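Putative lipoprotein (Campylobacter jejuni subsp. jejuni, PDB 4GIO) is of unknown function, a small lipoprotein, probably exported and held at a membrane by its lipid, that folds as a variant of the immunoglobulin sandwich. Local coordinates at residues 12-17 with 101-106; 28-33 with 97-102; 39-44 with 84-89; 51-56 with 72-77. One frame throughout, in Å; residues are numbered along the deposited sequence.

In the fold
Two beta sheets face each other in this all-beta chain, and the four contacts sample both sheets and the space between them. Interactions 1 and 4 lie in the four-stranded sheet and hold its two outermost strands, 14-16 and 75-79, to the inner strands 98-105 and 50-59; the first pair is parallel, the second antiparallel. Interaction 3 is an antiparallel pair within the three-stranded sheet. All three combine backbone ladders with side chains that are buried on one face and more polar or exposed on the other. Interaction 2 differs: its strands belong to different sheets, and near the surface they meet mainly through side chains, without a backbone ladder, by aromatic and loose electrostatic contact.

Interaction 1: residues 12-17 with 101-106; sequences NTVILG and LEIKAK
Val14 and Leu16 both close on one methyl of Ile103, its CD1, in a parallel strand pair at the margin of an immunoglobulin-like sandwich. Strand 14-16 is an outermost strand of its sheet and follows strand 98-105 at 19°. Leu16 lies side by side with Ile103, both pointing the same way, and its CD2 comes within 3.9 Å of Ile103 CD1. Val14 approaches that methyl aslant, its CG1 also 3.9 Å from Ile103 CD1. With CG1 anti to the backbone N (chi1 -169°), the valine puts this branch where it reaches Leu101 as well, 4.2 Å from Leu101 CD2. This face looks into the sandwich: Val25 and Phe28 of the second sheet pack on Val14, and Leu20 touches Ile103.

On the outer face Ile15 and Glu102 stand next to each other. Their contact is loose and made by the carbon parts, Ile15 CD1 lying 4.2 Å from Glu102 CG, while Arg100 also touches the isoleucine.

The backbones are joined in the staggered pattern of parallel strands. Ile15 straddles Glu102, giving its N-H to Leu101 O and taking the N-H of Ile103; Thr13 O and Gly17 N extend the ladder by one bond at each end. Ile15 O is met twice, by Ile103 N at 2.9 Å in a hydrogen bond and by Glu102 CA at 3.4 Å in a CA-H...O contact.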
# COMPACT_ATOMS: atom_id res chain seq x y z
N ASN A 12 7.68 8.50 3.40
CA ASN A 12 8.24 7.98 2.17
C ASN A 12 7.74 6.52 1.91
O ASN A 12 8.15 5.86 0.96
CB ASN A 12 9.76 8.08 2.19
CG ASN A 12 10.35 7.98 0.78
OD1 ASN A 12 10.28 6.90 0.15
ND2 ASN A 12 10.92 9.09 0.27
N THR A 13 6.85 6.04 2.77
CA THR A 13 6.25 4.71 2.60
C THR A 13 5.00 4.75 1.73
O THR A 13 4.82 3.92 0.82
CB THR A 13 5.92 4.10 3.97
OG1 THR A 13 7.11 4.09 4.77
CG2 THR A 13 5.44 2.68 3.81
N VAL A 14 4.11 5.72 2.00
CA VAL A 14 2.95 5.87 1.13
C VAL A 14 3.11 7.16 0.34
O VAL A 14 3.33 8.21 0.92
CB VAL A 14 1.67 5.88 1.93
CG1 VAL A 14 0.42 5.77 0.93
CG2 VAL A 14 1.69 4.79 2.91
N ILE A 15 3.11 7.07 -0.98
CA ILE A 15 3.34 8.23 -1.82
C ILE A 15 2.01 8.54 -2.55
O ILE A 15 1.55 7.74 -3.39
CB ILE A 15 4.38 7.89 -2.88
CG1 ILE A 15 5.67 7.46 -2.16
CG2 ILE A 15 4.64 9.14 -3.79
CD1 ILE A 15 6.56 6.63 -3.06
N LEU A 16 1.43 9.69 -2.26
CA LEU A 16 0.13 10.11 -2.86
C LEU A 16 0.31 11.08 -3.99
O LEU A 16 1.06 12.03 -3.86
CB LEU A 16 -0.73 10.78 -1.78
CG LEU A 16 -0.99 10.06 -0.48
CD1 LEU A 16 -1.89 10.97 0.36
CD2 LEU A 16 -1.72 8.75 -0.78
N GLY A 17 -0.44 10.92 -5.09
CA GLY A 17 -0.37 11.85 -6.17
C GLY A 17 -1.01 13.21 -5.78
O GLY A 17 -1.76 13.31 -4.79
N LEU A 101 4.16 2.21 -1.17
CA LEU A 101 2.86 2.15 -1.78
C LEU A 101 2.60 3.45 -2.54
O LEU A 101 2.60 4.50 -1.93
CB LEU A 101 1.76 1.90 -0.73
CG LEU A 101 0.30 1.98 -1.22
CD1 LEU A 101 -0.03 0.87 -2.26
CD2 LEU A 101 -0.69 1.82 -0.03
N GLU A 102 2.40 3.38 -3.84
CA GLU A 102 2.01 4.59 -4.56
C GLU A 102 0.47 4.60 -4.77
O GLU A 102 -0.09 3.58 -5.07
CB GLU A 102 2.66 4.60 -5.95
CG GLU A 102 4.15 4.66 -5.90
CD GLU A 102 4.76 4.54 -7.31
OE1 GLU A 102 4.01 4.49 -8.28
OE2 GLU A 102 5.99 4.54 -7.46
N ILE A 103 -0.16 5.74 -4.60
CA ILE A 103 -1.58 5.88 -4.85
C ILE A 103 -1.85 7.14 -5.67
O ILE A 103 -1.38 8.19 -5.36
CB ILE A 103 -2.44 5.95 -3.55
CG1 ILE A 103 -2.05 4.87 -2.59
CG2 ILE A 103 -3.93 5.83 -3.84
CD1 ILE A 103 -2.68 4.99 -1.30
N LYS A 104 -2.59 6.97 -6.73
CA LYS A 104 -2.97 8.14 -7.56
C LYS A 104 -4.45 8.06 -7.87
O LYS A 104 -5.02 6.97 -7.78
CB LYS A 104 -2.21 8.12 -8.87
CG LYS A 104 -2.37 6.80 -9.67
CD LYS A 104 -1.75 6.91 -11.08
CE LYS A 104 -1.73 5.52 -11.83
NZ LYS A 104 -0.62 5.48 -12.88
N ALA A 105 -5.03 9.18 -8.32
CA ALA A 105 -6.45 9.21 -8.72
C ALA A 105 -6.58 8.52 -10.07
O ALA A 105 -5.69 8.64 -10.90
CB ALA A 105 -6.95 10.69 -8.80
N LYS A 106 -7.64 7.75 -10.27
CA LYS A 106 -7.89 7.03 -11.55
C LYS A 106 -7.96 8.03 -12.68
O LYS A 106 -8.72 9.00 -12.54
CB LYS A 106 -9.18 6.21 -11.40
CG LYS A 106 -10.02 5.83 -12.70
CD LYS A 106 -9.52 4.55 -13.41
CE LYS A 106 -9.82 3.24 -12.64
NZ LYS A 106 -8.80 2.11 -12.91

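Interaction 2: residues 28-33 with 97-102; sequences FQKRIN and NDFRLE
Phe28 and Phe99 make the aromatic part of this contact, an offset edge-to-face pair. The rim of the Phe99 ring is turned toward the face of Phe28, with the planes at 88° and the centroids 5.8 Å apart; the closest atoms are Phe28 CD1 and Phe99 CZ, at 3.7 Å. The strands carrying the rings belong to the two different sheets of the immunoglobulin-like sandwich, so the pair spans the gap between them; Phe99 also stacks on Phe40, on strand 38-44, which lies next to strand 25-32 in its sheet.

The aliphatic part comes from Lys30, whose CD meets the edge of the Phe99 ring, 4.0 Å from Phe99 CE1.

Farther along the same lysine the contact turns polar. Its CE lies 3.3 Å from Asp98 OD1 and 3.5 Å from the backbone oxygen of Asn97. The chain bends at its last torsion (chi4 -60°), leaving NZ 4.1 Å from Asp98 OD1, too far for a salt bridge. That same OD1 accepts a weak hydrogen bond from Phe99 N. Asn97 and Asp98 together face Leu59 in a classic beta bulge.

What joins the strands here is therefore mostly ring and methylene packing, to which the lysine and aspartate probably add a diffuse attraction that does not fix the ammonium in one direction.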
# COMPACT_ATOMS: atom_id res chain seq x y z
N PHE A 28 -0.92 3.39 8.78
CA PHE A 28 -0.51 2.09 8.27
C PHE A 28 0.32 1.32 9.27
O PHE A 28 0.86 1.86 10.21
CB PHE A 28 0.18 2.24 6.93
CG PHE A 28 1.47 2.95 6.99
CD1 PHE A 28 2.64 2.26 7.26
CD2 PHE A 28 1.52 4.32 6.78
CE1 PHE A 28 3.83 2.92 7.30
CE2 PHE A 28 2.72 4.98 6.80
CZ PHE A 28 3.89 4.27 7.08
N GLN A 29 0.40 0.03 9.08
CA GLN A 29 1.27 -0.76 9.94
C GLN A 29 1.70 -2.01 9.18
O GLN A 29 1.14 -2.34 8.14
CB GLN A 29 0.51 -1.13 11.21
CG GLN A 29 -0.71 -1.95 10.91
CD GLN A 29 -1.62 -2.03 12.08
OE1 GLN A 29 -1.38 -1.39 13.10
NE2 GLN A 29 -2.70 -2.79 11.95
N LYS A 30 2.69 -2.69 9.71
CA LYS A 30 3.13 -3.93 9.10
C LYS A 30 3.52 -4.94 10.17
O LYS A 30 3.83 -4.55 11.33
CB LYS A 30 4.27 -3.65 8.10
CG LYS A 30 5.57 -3.09 8.69
CD LYS A 30 6.43 -2.41 7.57
CE LYS A 30 7.85 -2.14 8.06
NZ LYS A 30 7.76 -1.24 9.22
N ARG A 31 3.60 -6.20 9.76
CA ARG A 31 4.13 -7.25 10.65
C ARG A 31 4.58 -8.47 9.83
O ARG A 31 4.14 -8.67 8.68
CB ARG A 31 3.10 -7.59 11.69
CG ARG A 31 1.95 -8.28 11.10
CD ARG A 31 0.83 -8.45 12.11
NE ARG A 31 0.34 -9.79 11.87
CZ ARG A 31 -0.47 -10.09 10.87
NH1 ARG A 31 -0.87 -9.12 10.08
NH2 ARG A 31 -0.85 -11.35 10.68
N ILE A 32 5.40 -9.30 10.43
CA ILE A 32 5.77 -10.51 9.79
C ILE A 32 4.82 -11.57 10.33
O ILE A 32 4.65 -11.67 11.54
CB ILE A 32 7.24 -10.92 10.17
CG1 ILE A 32 8.24 -9.77 9.89
CG2 ILE A 32 7.66 -12.24 9.50
CD1 ILE A 32 8.23 -9.25 8.51
N ASN A 33 4.17 -12.33 9.44
CA ASN A 33 3.15 -13.26 9.85
C ASN A 33 3.83 -14.55 10.36
O ASN A 33 5.08 -14.67 10.33
CB ASN A 33 2.06 -13.47 8.73
CG ASN A 33 2.55 -14.28 7.53
OD1 ASN A 33 3.57 -15.01 7.54
ND2 ASN A 33 1.76 -14.21 6.46
N ASN A 97 10.97 -6.87 4.00
CA ASN A 97 10.93 -6.37 5.40
C ASN A 97 10.26 -5.00 5.49
O ASN A 97 10.02 -4.50 6.58
CB ASN A 97 12.34 -6.25 6.02
CG ASN A 97 12.99 -7.65 6.37
OD1 ASN A 97 14.23 -7.74 6.46
ND2 ASN A 97 12.17 -8.74 6.45
N ASP A 98 10.02 -4.36 4.35
CA ASP A 98 9.29 -3.11 4.33
C ASP A 98 8.59 -2.99 2.95
O ASP A 98 8.68 -3.91 2.12
CB ASP A 98 10.28 -1.97 4.59
CG ASP A 98 9.58 -0.62 4.99
OD1 ASP A 98 8.31 -0.58 5.18
OD2 ASP A 98 10.33 0.42 5.02
N PHE A 99 7.90 -1.90 2.69
CA PHE A 99 7.14 -1.76 1.43
C PHE A 99 7.06 -0.26 1.07
O PHE A 99 7.32 0.59 1.89
CB PHE A 99 5.71 -2.33 1.60
CG PHE A 99 4.80 -1.45 2.50
CD1 PHE A 99 4.88 -1.54 3.88
CD2 PHE A 99 3.88 -0.55 1.95
CE1 PHE A 99 4.07 -0.77 4.74
CE2 PHE A 99 3.01 0.24 2.80
CZ PHE A 99 3.13 0.15 4.20
N ARG A 100 6.71 0.01 -0.17
CA ARG A 100 6.39 1.37 -0.63
C ARG A 100 5.09 1.28 -1.41
O ARG A 100 4.91 0.37 -2.20
CB ARG A 100 7.48 1.90 -1.52
CG ARG A 100 7.37 3.38 -1.84
CD ARG A 100 8.66 3.90 -2.59
NE ARG A 100 9.70 4.12 -1.56
CZ ARG A 100 10.89 3.53 -1.51
NH1 ARG A 100 11.31 2.73 -2.48
NH2 ARG A 100 11.68 3.79 -0.47
N LEU A 101 4.16 2.21 -1.17
CA LEU A 101 2.86 2.15 -1.78
C LEU A 101 2.60 3.45 -2.54
O LEU A 101 2.60 4.50 -1.93
CB LEU A 101 1.76 1.90 -0.73
CG LEU A 101 0.30 1.98 -1.22
CD1 LEU A 101 -0.03 0.87 -2.26
CD2 LEU A 101 -0.69 1.82 -0.03
N GLU A 102 2.40 3.38 -3.84
CA GLU A 102 2.01 4.59 -4.56
C GLU A 102 0.47 4.60 -4.77
O GLU A 102 -0.09 3.58 -5.07
CB GLU A 102 2.66 4.60 -5.95
CG GLU A 102 4.15 4.66 -5.90
CD GLU A 102 4.76 4.54 -7.31
OE1 GLU A 102 4.01 4.49 -8.28
OE2 GLU A 102 5.99 4.54 -7.46

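Interaction 3: residues 39-44 with 84-89; sequences EFEVIL and EVILRK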
# COMPACT_ATOMS: atom_id res chain seq x y z
N GLU A 39 3.30 -8.53 6.05
CA GLU A 39 1.98 -8.11 5.61
C GLU A 39 1.83 -6.67 6.05
O GLU A 39 2.33 -6.26 7.12
CB GLU A 39 0.91 -8.99 6.29
CG GLU A 39 -0.53 -8.53 5.99
CD GLU A 39 -1.55 -9.14 6.96
OE1 GLU A 39 -1.75 -10.39 6.87
OE2 GLU A 39 -2.08 -8.36 7.81
N PHE A 40 1.17 -5.88 5.24
CA PHE A 40 0.90 -4.51 5.68
C PHE A 40 -0.56 -4.20 5.53
O PHE A 40 -1.26 -4.86 4.73
CB PHE A 40 1.82 -3.47 5.00
CG PHE A 40 1.57 -3.25 3.53
CD1 PHE A 40 0.50 -2.44 3.10
CD2 PHE A 40 2.41 -3.84 2.56
CE1 PHE A 40 0.28 -2.21 1.73
CE2 PHE A 40 2.21 -3.62 1.13
CZ PHE A 40 1.13 -2.78 0.74
N GLU A 41 -1.03 -3.20 6.30
CA GLU A 41 -2.44 -2.74 6.23
C GLU A 41 -2.43 -1.25 6.17
O GLU A 41 -1.73 -0.62 6.98
CB GLU A 41 -3.24 -3.11 7.47
CG GLU A 41 -3.72 -4.54 7.46
CD GLU A 41 -4.45 -4.99 8.78
OE1 GLU A 41 -4.68 -6.24 8.94
OE2 GLU A 41 -4.78 -4.11 9.63
N VAL A 42 -3.11 -0.68 5.19
CA VAL A 42 -3.16 0.78 5.08
C VAL A 42 -4.65 1.10 5.19
O VAL A 42 -5.47 0.47 4.53
CB VAL A 42 -2.57 1.26 3.76
CG1 VAL A 42 -2.70 2.83 3.57
CG2 VAL A 42 -1.05 0.84 3.64
N ILE A 43 -5.01 2.05 6.05
CA ILE A 43 -6.42 2.41 6.19
C ILE A 43 -6.59 3.75 5.43
O ILE A 43 -5.82 4.69 5.63
CB ILE A 43 -6.83 2.57 7.66
CG1 ILE A 43 -6.65 1.23 8.36
CG2 ILE A 43 -8.35 3.05 7.74
CD1 ILE A 43 -6.80 1.29 9.85
N LEU A 44 -7.60 3.77 4.56
CA LEU A 44 -7.90 4.93 3.71
C LEU A 44 -9.29 5.45 4.06
O LEU A 44 -10.16 4.65 4.46
CB LEU A 44 -7.85 4.53 2.23
CG LEU A 44 -6.51 3.89 1.78
CD1 LEU A 44 -6.61 3.34 0.41
CD2 LEU A 44 -5.31 4.87 1.84
N GLU A 84 -14.53 3.58 5.98
CA GLU A 84 -13.13 3.15 6.13
C GLU A 84 -12.80 2.01 5.18
O GLU A 84 -13.55 1.09 5.08
CB GLU A 84 -12.86 2.76 7.57
CG GLU A 84 -11.50 2.33 7.88
CD GLU A 84 -11.36 2.00 9.38
OE1 GLU A 84 -11.27 2.95 10.21
OE2 GLU A 84 -11.35 0.80 9.71
N VAL A 85 -11.69 2.11 4.44
CA VAL A 85 -11.26 1.03 3.50
C VAL A 85 -9.89 0.52 4.02
O VAL A 85 -8.98 1.32 4.27
CB VAL A 85 -11.12 1.57 2.02
CG1 VAL A 85 -10.38 0.58 1.09
CG2 VAL A 85 -12.51 1.91 1.40
N ILE A 86 -9.76 -0.80 4.22
CA ILE A 86 -8.55 -1.36 4.77
C ILE A 86 -7.82 -2.06 3.61
O ILE A 86 -8.33 -3.02 3.06
CB ILE A 86 -8.89 -2.36 5.88
CG1 ILE A 86 -9.76 -1.69 6.97
CG2 ILE A 86 -7.62 -2.94 6.49
CD1 ILE A 86 -9.06 -1.49 8.38
N LEU A 87 -6.67 -1.53 3.20
CA LEU A 87 -5.90 -2.16 2.11
C LEU A 87 -4.85 -3.09 2.77
O LEU A 87 -3.93 -2.64 3.51
CB LEU A 87 -5.25 -1.08 1.19
CG LEU A 87 -4.39 -1.62 0.05
CD1 LEU A 87 -5.18 -2.52 -0.88
CD2 LEU A 87 -3.65 -0.50 -0.71
N ARG A 88 -4.99 -4.37 2.52
CA ARG A 88 -4.14 -5.36 3.14
C ARG A 88 -3.33 -6.17 2.12
O ARG A 88 -3.91 -6.74 1.19
CB ARG A 88 -5.03 -6.26 4.02
CG ARG A 88 -4.23 -7.28 4.85
CD ARG A 88 -4.99 -7.71 6.14
NE ARG A 88 -6.15 -8.58 5.88
CZ ARG A 88 -7.41 -8.16 5.83
NH1 ARG A 88 -7.72 -6.87 6.02
NH2 ARG A 88 -8.37 -9.05 5.58
N LYS A 89 -1.99 -6.20 2.24
CA LYS A 89 -1.20 -6.91 1.23
C LYS A 89 -0.19 -7.79 1.89
O LYS A 89 0.28 -7.49 2.95
CB LYS A 89 -0.38 -5.94 0.33
CG LYS A 89 -1.24 -4.96 -0.46
CD LYS A 89 -2.26 -5.61 -1.29
CE LYS A 89 -1.92 -6.01 -2.67
NZ LYS A 89 -3.20 -6.07 -3.53
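Lys89 lays the start of its side chain over one face of the Phe40 ring. Its CB sits 3.8 Å from the ring centroid in a CH-pi contact, displaced toward the rim, and its CG comes within 3.4 Å of Phe40 CZ. Bends at chi2 (-55°) and chi3 (-88°) then carry the lysine away from the ring, to a hydrogen bond with Tyr54 OH of the opposing sheet and a salt bridge with Glu72 in the loop before strand 75-79.

The backbone bonds form a regular antiparallel ladder of six. Phe40 with Lys89, Val42 with Leu87 and Leu44 with Val85 are the hydrogen-bonded pairs, each bonded both ways, and Glu41 with Arg88 and Ile43 with Ile86 are the non-hydrogen-bonded pairs between them. The ladder joins the middle strand of the three-stranded sheet of the immunoglobulin-like sandwich to one of its two outer strands. Phe40, Val42, Leu44, Val85 and Leu87 point to the other sheet.

On the reverse face Arg88 lies near two carboxylates without a salt bridge to either. It offers them its CD, 3.4 Å from Glu39 OE2 and 3.2 Å from Glu41 OE1, whereas its NE stays 4.1 Å from that Glu41 oxygen. Glu39 has its salt bridge with Arg31 instead.

Apolar contact completes this face: Ile43 and Ile86 run side by side with Ile43 CG1 3.6 Å from Ile86 CD1.

Interaction 4: residues 51-56 with 72-77; sequences DVIYKV and EDYQAL
Lys55 crosses the Tyr74 ring at about a right angle and ends at the backbone of Glu72, and it can be followed atom by atom. Its CB lies on the same side of the ring as CD, 3.7 Å from Tyr74 CE2. CG stays beside that ring carbon, 4.0 Å from Tyr74 CE2. The chain bends at chi2 (73°), which brings CD over the centre of the Tyr74 ring, 4.0 Å from the centroid and nearly on the ring normal, in a CH-pi contact. From there CE moves on toward the main chain, 3.5 Å from Glu72 O. A second bend, at chi4 (83°), sets NZ in place to donate to that carbonyl oxygen at 2.9 Å, almost straight along the C=O axis. Tyr74 also receives Lys104, in a cation-pi contact.

Lys55 stands where the regular ladder stops. Before it, Val52 pairs with Leu77 and Tyr54 with Gln75, each by two backbone hydrogen bonds, and this antiparallel ladder attaches strand 75-79 as one of the two outermost strands of the four-stranded sheet of the immunoglobulin-like sandwich. Beyond it water takes over: one molecule accepts from Val56 N at 2.9 Å and probably donates to Glu72 OE1, and a second links Val56 O to Glu72 N.

On the face turned to the other sheet, Gln75 CB lies over one face of the Tyr54 ring, 3.7 Å from its centroid, in a CH-pi contact. Leu77 CB comes in at the edge of the same ring, in its plane, 3.9 Å from Tyr54 CE2, while the polar ends of Tyr54 and Glu72 both go to Lys89.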
# COMPACT_ATOMS: atom_id res chain seq x y z
N ASP A 51 -12.12 6.80 -7.03
CA ASP A 51 -11.50 5.64 -7.61
C ASP A 51 -10.00 5.98 -7.64
O ASP A 51 -9.59 7.04 -8.14
CB ASP A 51 -12.01 5.30 -9.01
CG ASP A 51 -13.42 4.67 -9.00
OD1 ASP A 51 -13.72 3.79 -8.16
OD2 ASP A 51 -14.26 5.13 -9.79
N VAL A 52 -9.21 5.08 -7.10
CA VAL A 52 -7.78 5.24 -7.15
C VAL A 52 -7.07 4.05 -7.73
O VAL A 52 -7.64 2.95 -7.87
CB VAL A 52 -7.21 5.54 -5.74
CG1 VAL A 52 -7.93 6.74 -5.20
CG2 VAL A 52 -7.35 4.31 -4.83
N ILE A 53 -5.80 4.28 -8.08
CA ILE A 53 -4.97 3.20 -8.64
C ILE A 53 -3.73 3.11 -7.77
O ILE A 53 -3.10 4.11 -7.54
CB ILE A 53 -4.62 3.46 -10.13
CG1 ILE A 53 -5.84 3.16 -11.03
CG2 ILE A 53 -3.38 2.61 -10.54
CD1 ILE A 53 -5.75 3.87 -12.38
N TYR A 54 -3.42 1.93 -7.24
CA TYR A 54 -2.22 1.78 -6.38
C TYR A 54 -1.15 0.81 -6.94
O TYR A 54 -1.45 -0.08 -7.77
CB TYR A 54 -2.63 1.39 -4.98
CG TYR A 54 -3.16 0.03 -4.81
CD1 TYR A 54 -2.31 -1.04 -4.59
CD2 TYR A 54 -4.56 -0.23 -4.85
CE1 TYR A 54 -2.83 -2.35 -4.41
CE2 TYR A 54 -5.09 -1.50 -4.62
CZ TYR A 54 -4.22 -2.55 -4.41
OH TYR A 54 -4.68 -3.79 -4.25
N LYS A 55 0.10 1.00 -6.46
CA LYS A 55 1.19 0.13 -6.87
C LYS A 55 2.07 -0.18 -5.68
O LYS A 55 2.45 0.73 -4.97
CB LYS A 55 2.03 0.82 -7.93
CG LYS A 55 3.13 -0.14 -8.54
CD LYS A 55 2.54 -1.19 -9.47
CE LYS A 55 3.66 -1.91 -10.26
NZ LYS A 55 4.25 -2.99 -9.47
N VAL A 56 2.44 -1.44 -5.48
CA VAL A 56 3.27 -1.87 -4.35
C VAL A 56 4.69 -2.22 -4.80
O VAL A 56 4.85 -2.93 -5.79
CB VAL A 56 2.68 -3.11 -3.68
CG1 VAL A 56 3.54 -3.47 -2.42
CG2 VAL A 56 1.19 -2.82 -3.28
N GLU A 72 2.79 -7.46 -8.67
CA GLU A 72 1.44 -7.21 -9.06
C GLU A 72 1.38 -5.90 -9.87
O GLU A 72 2.07 -4.90 -9.59
CB GLU A 72 0.63 -7.22 -7.76
CG GLU A 72 -0.68 -6.46 -7.73
CD GLU A 72 -1.20 -6.29 -6.26
OE1 GLU A 72 -0.77 -5.33 -5.50
OE2 GLU A 72 -2.04 -7.14 -5.91
N ASP A 73 0.55 -5.90 -10.89
CA ASP A 73 0.37 -4.73 -11.75
C ASP A 73 -0.33 -3.62 -10.95
O ASP A 73 -0.77 -3.88 -9.86
CB ASP A 73 -0.54 -5.15 -12.90
CG ASP A 73 -0.41 -4.27 -14.13
OD1 ASP A 73 0.15 -3.16 -14.10
OD2 ASP A 73 -0.88 -4.73 -15.17
N TYR A 74 -0.46 -2.42 -11.53
CA TYR A 74 -1.26 -1.36 -10.95
C TYR A 74 -2.63 -1.98 -10.70
O TYR A 74 -3.09 -2.84 -11.49
CB TYR A 74 -1.36 -0.19 -11.90
CG TYR A 74 -0.07 0.57 -12.08
CD1 TYR A 74 0.83 0.24 -13.12
CD2 TYR A 74 0.29 1.58 -11.20
CE1 TYR A 74 2.03 0.96 -13.29
CE2 TYR A 74 1.54 2.26 -11.31
CZ TYR A 74 2.36 1.99 -12.38
OH TYR A 74 3.55 2.68 -12.57
N GLN A 75 -3.23 -1.61 -9.58
CA GLN A 75 -4.53 -2.17 -9.16
C GLN A 75 -5.51 -1.05 -8.94
O GLN A 75 -5.18 -0.04 -8.30
CB GLN A 75 -4.39 -2.91 -7.85
CG GLN A 75 -3.40 -4.05 -7.92
CD GLN A 75 -3.99 -5.20 -8.71
OE1 GLN A 75 -5.06 -5.73 -8.35
NE2 GLN A 75 -3.30 -5.61 -9.79
N ALA A 76 -6.75 -1.24 -9.36
CA ALA A 76 -7.79 -0.22 -9.07
C ALA A 76 -8.41 -0.50 -7.75
O ALA A 76 -8.51 -1.68 -7.29
CB ALA A 76 -8.89 -0.22 -10.17
N LEU A 77 -8.86 0.57 -7.10
CA LEU A 77 -9.49 0.43 -5.83
C LEU A 77 -10.53 1.51 -5.72
O LEU A 77 -10.25 2.69 -5.99
CB LEU A 77 -8.48 0.52 -4.69
CG LEU A 77 -9.03 0.61 -3.26
CD1 LEU A 77 -9.71 -0.71 -2.77
CD2 LEU A 77 -7.90 1.01 -2.24
O HOH W 1 0.88 -3.42 -6.93
O HOH W 2 4.25 -5.81 -6.62